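Local coordinates for alkaline serine protease (Thermobifida fusca, PDB 2PFE), which probably cleaves peptide bonds as a serine endopeptidase of the S1 family, the chain here being the mature protease domain, at residues 74-78 with 100-106; 84-88 with 182-186; 20-24 with 70-74. All coordinates share one frame; numbering follows the deposited sequence.

How the interactions relate
This protease illustrates how one linker can tie two β-barrels together. Interactions 2 and 3 lie side by side, their centres about 8 Å apart, because strands 182-183 and 20-24 are neighbours in the same six-stranded antiparallel sheet and Pro-73 O probably accepts from Val-85 N. Interaction 1 sits about 17 Å from interaction 2 and about 16 Å from interaction 3, centre to centre, where the linker meets the second barrel. Along the chain the order is 20-24, 70-74, 74-78 (sharing Leu-74), 84-88, 100-106, 182-186, so interactions 1 and 2 interleave. Val-75 packs on both Val-85 and Phe-20, so interaction 1 touches the other two, and together they are consistent with the linker being fastened between the barrels.

Interaction 1: 74-78 with 100-106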
loop_
_atom_site.group_PDB
_atom_site.type_symbol
_atom_site.label_atom_id
_atom_site.label_comp_id
_atom_site.label_asym_id
_atom_site.label_seq_id
_atom_site.Cartn_x
_atom_site.Cartn_y
_atom_site.Cartn_z
ATOM N N LEU A 74 -9.325 2.917 8.191
ATOM C CA LEU A 74 -8.583 2.156 9.187
ATOM C C LEU A 74 -7.397 1.414 8.598
ATOM O O LEU A 74 -7.425 0.997 7.429
ATOM C CB LEU A 74 -9.495 1.142 9.850
ATOM C CG LEU A 74 -10.630 1.762 10.665
ATOM C CD1 LEU A 74 -11.534 0.674 11.208
ATOM C CD2 LEU A 74 -10.073 2.660 11.783
ATOM N N VAL A 75 -6.364 1.264 9.425
ATOM C CA VAL A 75 -5.222 0.389 9.129
ATOM C C VAL A 75 -5.052 -0.592 10.291
ATOM O O VAL A 75 -5.214 -0.218 11.456
ATOM C CB VAL A 75 -3.923 1.214 8.903
ATOM C CG1 VAL A 75 -2.682 0.306 8.924
ATOM C CG2 VAL A 75 -4.005 2.008 7.577
ATOM N N ASN A 76 -4.745 -1.846 9.964
ATOM C CA ASN A 76 -4.543 -2.880 10.977
ATOM C C ASN A 76 -3.199 -2.676 11.682
ATOM O O ASN A 76 -2.142 -2.578 11.030
ATOM C CB ASN A 76 -4.634 -4.256 10.319
ATOM C CG ASN A 76 -4.784 -5.384 11.320
ATOM O OD1 ASN A 76 -4.459 -5.244 12.501
ATOM N ND2 ASN A 76 -5.246 -6.528 10.836
ATOM N N ARG A 77 -3.263 -2.581 13.010
ATOM C CA ARG A 77 -2.092 -2.339 13.834
ATOM C C ARG A 77 -1.420 -3.655 14.233
ATOM O O ARG A 77 -0.290 -3.666 14.718
ATOM C CB ARG A 77 -2.513 -1.485 15.043
ATOM C CG ARG A 77 -1.470 -1.225 16.114
ATOM C CD ARG A 77 -0.248 -0.516 15.533
ATOM N NE ARG A 77 0.719 -0.153 16.570
ATOM C CZ ARG A 77 1.606 -0.980 17.117
ATOM N NH1 ARG A 77 1.665 -2.256 16.757
ATOM N NH2 ARG A 77 2.429 -0.529 18.057
ATOM N N TYR A 78 -2.130 -4.759 14.011
ATOM C CA TYR A 78 -1.632 -6.121 14.244
ATOM C C TYR A 78 -1.331 -6.457 15.692
ATOM O O TYR A 78 -0.549 -7.360 15.993
ATOM C CB TYR A 78 -0.487 -6.485 13.286
ATOM C CG TYR A 78 -1.048 -6.886 11.955
ATOM C CD1 TYR A 78 -1.072 -5.992 10.885
ATOM C CD2 TYR A 78 -1.612 -8.147 11.777
ATOM C CE1 TYR A 78 -1.615 -6.361 9.652
ATOM C CE2 TYR A 78 -2.173 -8.527 10.570
ATOM C CZ TYR A 78 -2.148 -7.639 9.491
ATOM O OH TYR A 78 -2.711 -8.055 8.308
ATOM N N SER A 100 2.052 -1.730 7.487
ATOM C CA SER A 100 1.193 -2.849 7.844
ATOM C C SER A 100 1.022 -3.782 6.661
ATOM O O SER A 100 0.802 -3.336 5.554
ATOM C CB SER A 100 -0.176 -2.333 8.295
ATOM O OG SER A 100 -1.045 -3.389 8.693
ATOM N N GLY A 101 1.118 -5.088 6.904
ATOM C CA GLY A 101 0.893 -6.059 5.829
ATOM C C GLY A 101 0.537 -7.433 6.335
ATOM O O GLY A 101 0.778 -7.760 7.493
ATOM N N ALA A 102 -0.027 -8.238 5.446
ATOM C CA ALA A 102 -0.649 -9.511 5.833
ATOM C C ALA A 102 0.331 -10.563 6.309
ATOM O O ALA A 102 -0.045 -11.473 7.057
ATOM C CB ALA A 102 -1.461 -10.070 4.680
ATOM N N THR A 103 1.580 -10.455 5.870
ATOM C CA THR A 103 2.560 -11.483 6.198
ATOM C C THR A 103 3.325 -11.188 7.491
ATOM O O THR A 103 3.496 -12.076 8.337
ATOM C CB THR A 103 3.523 -11.728 5.039
ATOM O OG1 THR A 103 2.768 -12.161 3.914
ATOM C CG2 THR A 103 4.515 -12.822 5.364
ATOM N N THR A 104 3.780 -9.943 7.644
ATOM C CA THR A 104 4.619 -9.603 8.795
ATOM C C THR A 104 3.975 -8.672 9.826
ATOM O O THR A 104 4.634 -8.294 10.794
ATOM C CB THR A 104 5.948 -9.010 8.354
ATOM O OG1 THR A 104 5.717 -7.792 7.634
ATOM C CG2 THR A 104 6.722 -10.013 7.502
ATOM N N GLY A 105 2.715 -8.296 9.606
ATOM C CA GLY A 105 2.022 -7.398 10.522
ATOM C C GLY A 105 2.525 -5.968 10.456
ATOM O O GLY A 105 2.692 -5.406 9.369
ATOM N N TRP A 106 2.782 -5.399 11.632
ATOM C CA TRP A 106 3.218 -4.007 11.805
ATOM C C TRP A 106 4.700 -3.942 12.055
ATOM O O TRP A 106 5.229 -4.594 12.977
ATOM C CB TRP A 106 2.458 -3.419 12.999
ATOM C CG TRP A 106 2.642 -1.965 13.303
ATOM C CD1 TRP A 106 3.498 -1.425 14.208
ATOM C CD2 TRP A 106 1.882 -0.877 12.760
ATOM N NE1 TRP A 106 3.337 -0.052 14.256
ATOM C CE2 TRP A 106 2.344 0.305 13.382
ATOM C CE3 TRP A 106 0.855 -0.786 11.812
ATOM C CZ2 TRP A 106 1.820 1.567 13.077
ATOM C CZ3 TRP A 106 0.326 0.465 11.518
ATOM C CH2 TRP A 106 0.815 1.623 12.142
#
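The tight β-hairpin that links strands 96-101 and 105-113 of the second barrel carries this contact, with Arg-77, Tyr-78 and Asn-76 laid against Trp-106, Gly-105 and Ser-100. The guanidinium of Arg-77 lies flat on the indole, the planes only 7° apart, and CZ stands 3.7 Å from the centroid of the five-membered ring in a cation-pi contact. A bend at chi2 (59°) folds the arginine chain so that CD also covers the six-membered ring, 3.6 Å from its centroid. Val-75 CG1 meets the indole from the edge, 4.0 Å from Trp-106 CZ3.

The Tyr-78 ring is held between Gly-105 CA on one face, 3.6 Å from the ring centroid, and Asn-76 ND2, itself bonded to Asn-7 OD1, on the other; the tyrosine OH bonds to Gly-6 O. Ser-100 OG lies at the ring edge and donates a 2.7 Å hydrogen bond to Asn-76 O. An Asx turn, with Asn-76 OD1 accepting from Tyr-78 N at 2.8 Å, fixes the backbone turn that leads into Tyr-78. Beyond the contact, Thr-103 and Thr-104 bond to Gly-137 and Asp-139, which line the inhibitor pocket. The arrangement is that of an interdomain linker packed on a barrel hairpin in the chymotrypsin-like fold.

Interaction 2: 84-88 with 182-186; sequences TVTGS and QLVTG
Val-85 and Gly-186 supply the polar part of this surface contact. The backbone N of Gly-186 donates to Val-85 O at 2.8 Å, with an N-H...O angle of 156°, and the donor approaches nearly along the C=O axis. The same oxygen receives a CA-H...O contact from Thr-185 CA at 3.2 Å, so one carbonyl takes up two successive residues of the C-terminal tail. Near the terminal carboxylate, Thr-86 turns its methyl CG2 to Gly-186 O, 3.4 Å away, while its hydroxyl is bonded to Ser-148 OG.

Van der Waals contacts fall into two groups. At the chain end, Thr-84 CG2 rests 3.8 Å from Gly-186 CA, a close seat permitted by the bare glycine, and Thr-185 CG2 lies over the Thr-86 to Gly-87 peptide, 3.7 Å from Thr-86 C. Further back, Leu-183 extends with CG anti to its own N (chi1 -172°), carrying CD2 between several partners of the loop. CD2 meets Val-85 CG1 at 3.9 Å, the two side chains crossing at about a right angle, and touches Gly-87 O at 3.7 Å and Ser-88 CB at 4.0 Å. Phe-20 and Ala-150 pack against Leu-183 as well, bringing in a strand from each barrel. Such a C-terminal tail, following the C-terminal helix 172-179 and edging the first barrel beside the interdomain linker, fits the two-barrel fold of chymotrypsin-like proteases.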
loop_
_atom_site.group_PDB
_atom_site.type_symbol
_atom_site.label_atom_id
_atom_site.label_comp_id
_atom_site.label_asym_id
_atom_site.label_seq_id
_atom_site.Cartn_x
_atom_site.Cartn_y
_atom_site.Cartn_z
ATOM N N THR A 84 -6.313 5.031 12.886
ATOM C CA THR A 84 -7.182 5.818 12.011
ATOM C C THR A 84 -6.359 6.772 11.156
ATOM O O THR A 84 -5.525 7.521 11.678
ATOM C CB THR A 84 -8.231 6.602 12.809
ATOM O OG1 THR A 84 -9.034 5.670 13.542
ATOM C CG2 THR A 84 -9.140 7.416 11.870
ATOM N N VAL A 85 -6.586 6.708 9.844
ATOM C CA VAL A 85 -5.940 7.588 8.857
ATOM C C VAL A 85 -6.716 8.904 8.809
ATOM O O VAL A 85 -7.931 8.906 8.589
ATOM C CB VAL A 85 -5.938 6.934 7.458
ATOM C CG1 VAL A 85 -5.268 7.837 6.438
ATOM C CG2 VAL A 85 -5.226 5.585 7.495
ATOM N N THR A 86 -6.031 10.017 9.054
ATOM C CA THR A 86 -6.708 11.322 9.056
ATOM C C THR A 86 -6.306 12.231 7.877
ATOM O O THR A 86 -6.859 13.310 7.698
ATOM C CB THR A 86 -6.462 12.091 10.360
ATOM O OG1 THR A 86 -5.070 12.365 10.484
ATOM C CG2 THR A 86 -6.928 11.308 11.578
ATOM N N GLY A 87 -5.331 11.800 7.086
ATOM C CA GLY A 87 -4.829 12.617 5.988
ATOM C C GLY A 87 -3.614 11.960 5.355
ATOM O O GLY A 87 -3.269 10.818 5.702
ATOM N N SER A 88 -2.971 12.671 4.428
ATOM C CA SER A 88 -1.775 12.170 3.750
ATOM C C SER A 88 -0.676 13.236 3.679
ATOM O O SER A 88 0.015 13.387 2.660
ATOM C CB SER A 88 -2.116 11.643 2.355
ATOM O OG SER A 88 -2.673 12.671 1.554
ATOM N N GLN A 182 -9.827 9.925 -3.934
ATOM C CA GLN A 182 -9.897 10.623 -2.664
ATOM C C GLN A 182 -9.639 9.601 -1.552
ATOM O O GLN A 182 -10.248 8.528 -1.525
ATOM C CB GLN A 182 -11.267 11.303 -2.495
ATOM C CG GLN A 182 -11.546 12.397 -3.549
ATOM C CD GLN A 182 -11.965 11.836 -4.921
ATOM O OE1 GLN A 182 -12.839 10.959 -5.003
ATOM N NE2 GLN A 182 -11.346 12.353 -6.004
ATOM N N LEU A 183 -8.713 9.930 -0.657
ATOM C CA LEU A 183 -8.406 9.087 0.492
ATOM C C LEU A 183 -9.561 9.075 1.489
ATOM O O LEU A 183 -10.116 10.128 1.814
ATOM C CB LEU A 183 -7.146 9.610 1.184
ATOM C CG LEU A 183 -6.508 8.789 2.303
ATOM C CD1 LEU A 183 -5.896 7.497 1.779
ATOM C CD2 LEU A 183 -5.455 9.627 2.994
ATOM N N VAL A 184 -9.921 7.888 1.979
ATOM C CA VAL A 184 -10.935 7.788 3.032
ATOM C C VAL A 184 -10.269 8.076 4.384
ATOM O O VAL A 184 -9.321 7.401 4.783
ATOM C CB VAL A 184 -11.677 6.429 2.999
ATOM C CG1 VAL A 184 -12.624 6.289 4.196
ATOM C CG2 VAL A 184 -12.466 6.279 1.700
ATOM N N THR A 185 -10.749 9.118 5.059
ATOM C CA THR A 185 -10.140 9.584 6.309
ATOM C C THR A 185 -11.157 9.622 7.459
ATOM O O THR A 185 -12.372 9.653 7.232
ATOM C CB THR A 185 -9.485 10.976 6.145
ATOM O OG1 THR A 185 -10.491 11.924 5.779
ATOM C CG2 THR A 185 -8.388 10.953 5.074
ATOM N N GLY A 186 -10.643 9.621 8.688
ATOM C CA GLY A 186 -11.474 9.648 9.896
ATOM C C GLY A 186 -10.943 10.668 10.884
ATOM O O GLY A 186 -10.150 11.535 10.525
ATOM O OXT GLY A 186 -11.289 10.661 12.067
#

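Interaction 3: 20-24 with 70-74; sequences FSVRQ and TVTPL
Ser-21 and Thr-72 meet through a hydroxyl hydrogen bond that depends on the serine's rotation. With OG anti to the carbonyl carbon (chi1 -68°), Ser-21 places it 2.9 Å from Thr-72 O and donates to it in the carbonyl plane, on a lone pair, at a C=O...donor angle of 132°. Thr-72 sends its side chain elsewhere: OG1 bonds to Ile-3 O and also accepts from Leu-74 N at 3.1 Å, an ST turn at the corner where the chain leaves strand 70-72.

Val-71 uses its two methyl groups differently. CG1 lies 3.8 Å from Ser-21 CB, whereas CG2, placed between its backbone N and carbonyl carbon, lies against one face of the Arg-23 guanidinium, offset toward its rim, 3.9 Å from NH2. The arginine reaches there because its chain runs extended from CG to NE, and the two side chains cross obliquely.

A water accepts from Ser-21 N at 3.0 Å and can donate to Leu-74 O (3.0 Å) and to Thr-72 O (3.3 Å), though further acceptors compete for its protons. An alanine in place of Ser-21 has no OG, and Thr-72 O is likely to be left with the longer bond from a contested water as its link to strand 20-24. The strands run at 114° to one another, and the chemistry implies that hydroxyl, water and valine methyl groups join them where regular sheet pairing does not.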
loop_
_atom_site.group_PDB
_atom_site.type_symbol
_atom_site.label_atom_id
_atom_site.label_comp_id
_atom_site.label_asym_id
_atom_site.label_seq_id
_atom_site.Cartn_x
_atom_site.Cartn_y
_atom_site.Cartn_z
ATOM N N PHE A 20 -4.886 1.533 1.272
ATOM C CA PHE A 20 -5.793 2.476 1.930
ATOM C C PHE A 20 -7.137 2.477 1.202
ATOM O O PHE A 20 -7.168 2.505 -0.027
ATOM C CB PHE A 20 -5.270 3.921 1.850
ATOM C CG PHE A 20 -3.970 4.175 2.591
ATOM C CD1 PHE A 20 -2.750 4.177 1.919
ATOM C CD2 PHE A 20 -3.966 4.425 3.953
ATOM C CE1 PHE A 20 -1.544 4.430 2.616
ATOM C CE2 PHE A 20 -2.779 4.660 4.646
ATOM C CZ PHE A 20 -1.572 4.678 3.977
ATOM N N SER A 21 -8.231 2.468 1.944
ATOM C CA SER A 21 -9.544 2.728 1.324
ATOM C C SER A 21 -9.528 4.055 0.566
ATOM O O SER A 21 -8.969 5.059 1.052
ATOM C CB SER A 21 -10.658 2.788 2.363
ATOM O OG SER A 21 -10.895 1.511 2.946
ATOM N N VAL A 22 -10.154 4.058 -0.612
ATOM C CA VAL A 22 -10.300 5.268 -1.438
ATOM C C VAL A 22 -11.706 5.361 -2.021
ATOM O O VAL A 22 -12.445 4.380 -2.031
ATOM C CB VAL A 22 -9.265 5.325 -2.609
ATOM C CG1 VAL A 22 -7.823 5.443 -2.099
ATOM C CG2 VAL A 22 -9.422 4.143 -3.572
ATOM N N ARG A 23 -12.054 6.556 -2.489
ATOM C CA ARG A 23 -13.256 6.780 -3.289
ATOM C C ARG A 23 -12.875 7.397 -4.630
ATOM O O ARG A 23 -11.877 8.105 -4.723
ATOM C CB ARG A 23 -14.229 7.735 -2.583
ATOM C CG ARG A 23 -14.714 7.271 -1.241
ATOM C CD ARG A 23 -15.567 8.349 -0.589
ATOM N NE ARG A 23 -15.953 7.972 0.772
ATOM C CZ ARG A 23 -16.891 7.079 1.073
ATOM N NH1 ARG A 23 -17.580 6.463 0.112
ATOM N NH2 ARG A 23 -17.155 6.804 2.349
ATOM N N GLN A 24 -13.684 7.131 -5.654
ATOM C CA GLN A 24 -13.587 7.833 -6.920
ATOM C C GLN A 24 -15.012 8.173 -7.287
ATOM O O GLN A 24 -15.772 7.310 -7.722
ATOM C CB GLN A 24 -12.952 6.960 -8.003
ATOM C CG GLN A 24 -12.682 7.722 -9.322
ATOM C CD GLN A 24 -12.046 6.845 -10.382
ATOM O OE1 GLN A 24 -12.711 5.996 -10.975
ATOM N NE2 GLN A 24 -10.753 7.051 -10.631
ATOM N N THR A 70 -16.992 -2.768 2.506
ATOM C CA THR A 70 -17.152 -1.379 2.938
ATOM C C THR A 70 -15.821 -0.711 3.271
ATOM O O THR A 70 -15.033 -1.246 4.045
ATOM C CB THR A 70 -18.093 -1.273 4.175
ATOM O OG1 THR A 70 -19.329 -1.954 3.910
ATOM C CG2 THR A 70 -18.397 0.191 4.507
ATOM N N VAL A 71 -15.608 0.475 2.708
ATOM C CA VAL A 71 -14.411 1.269 2.998
ATOM C C VAL A 71 -14.404 1.820 4.436
ATOM O O VAL A 71 -15.453 2.170 5.002
ATOM C CB VAL A 71 -14.216 2.406 1.964
ATOM C CG1 VAL A 71 -13.909 1.812 0.585
ATOM C CG2 VAL A 71 -15.418 3.366 1.922
ATOM N N THR A 72 -13.210 1.842 5.028
ATOM C CA THR A 72 -12.982 2.431 6.341
ATOM C C THR A 72 -11.705 3.279 6.284
ATOM O O THR A 72 -10.834 3.053 5.421
ATOM C CB THR A 72 -12.819 1.350 7.462
ATOM O OG1 THR A 72 -11.499 0.788 7.406
ATOM C CG2 THR A 72 -13.895 0.244 7.368
ATOM N N PRO A 73 -11.573 4.257 7.194
ATOM C CA PRO A 73 -10.296 4.965 7.281
ATOM C C PRO A 73 -9.293 4.250 8.189
ATOM O O PRO A 73 -8.498 4.902 8.873
ATOM C CB PRO A 73 -10.703 6.291 7.906
ATOM C CG PRO A 73 -11.816 5.926 8.825
ATOM C CD PRO A 73 -12.577 4.812 8.129
ATOM N N LEU A 74 -9.325 2.917 8.191
ATOM C CA LEU A 74 -8.583 2.156 9.187
ATOM C C LEU A 74 -7.397 1.414 8.598
ATOM O O LEU A 74 -7.425 0.997 7.429
ATOM C CB LEU A 74 -9.495 1.142 9.850
ATOM C CG LEU A 74 -10.630 1.762 10.665
ATOM C CD1 LEU A 74 -11.534 0.674 11.208
ATOM C CD2 LEU A 74 -10.073 2.660 11.783
HETATM O O HOH W 1 -7.643 2.624 4.865
#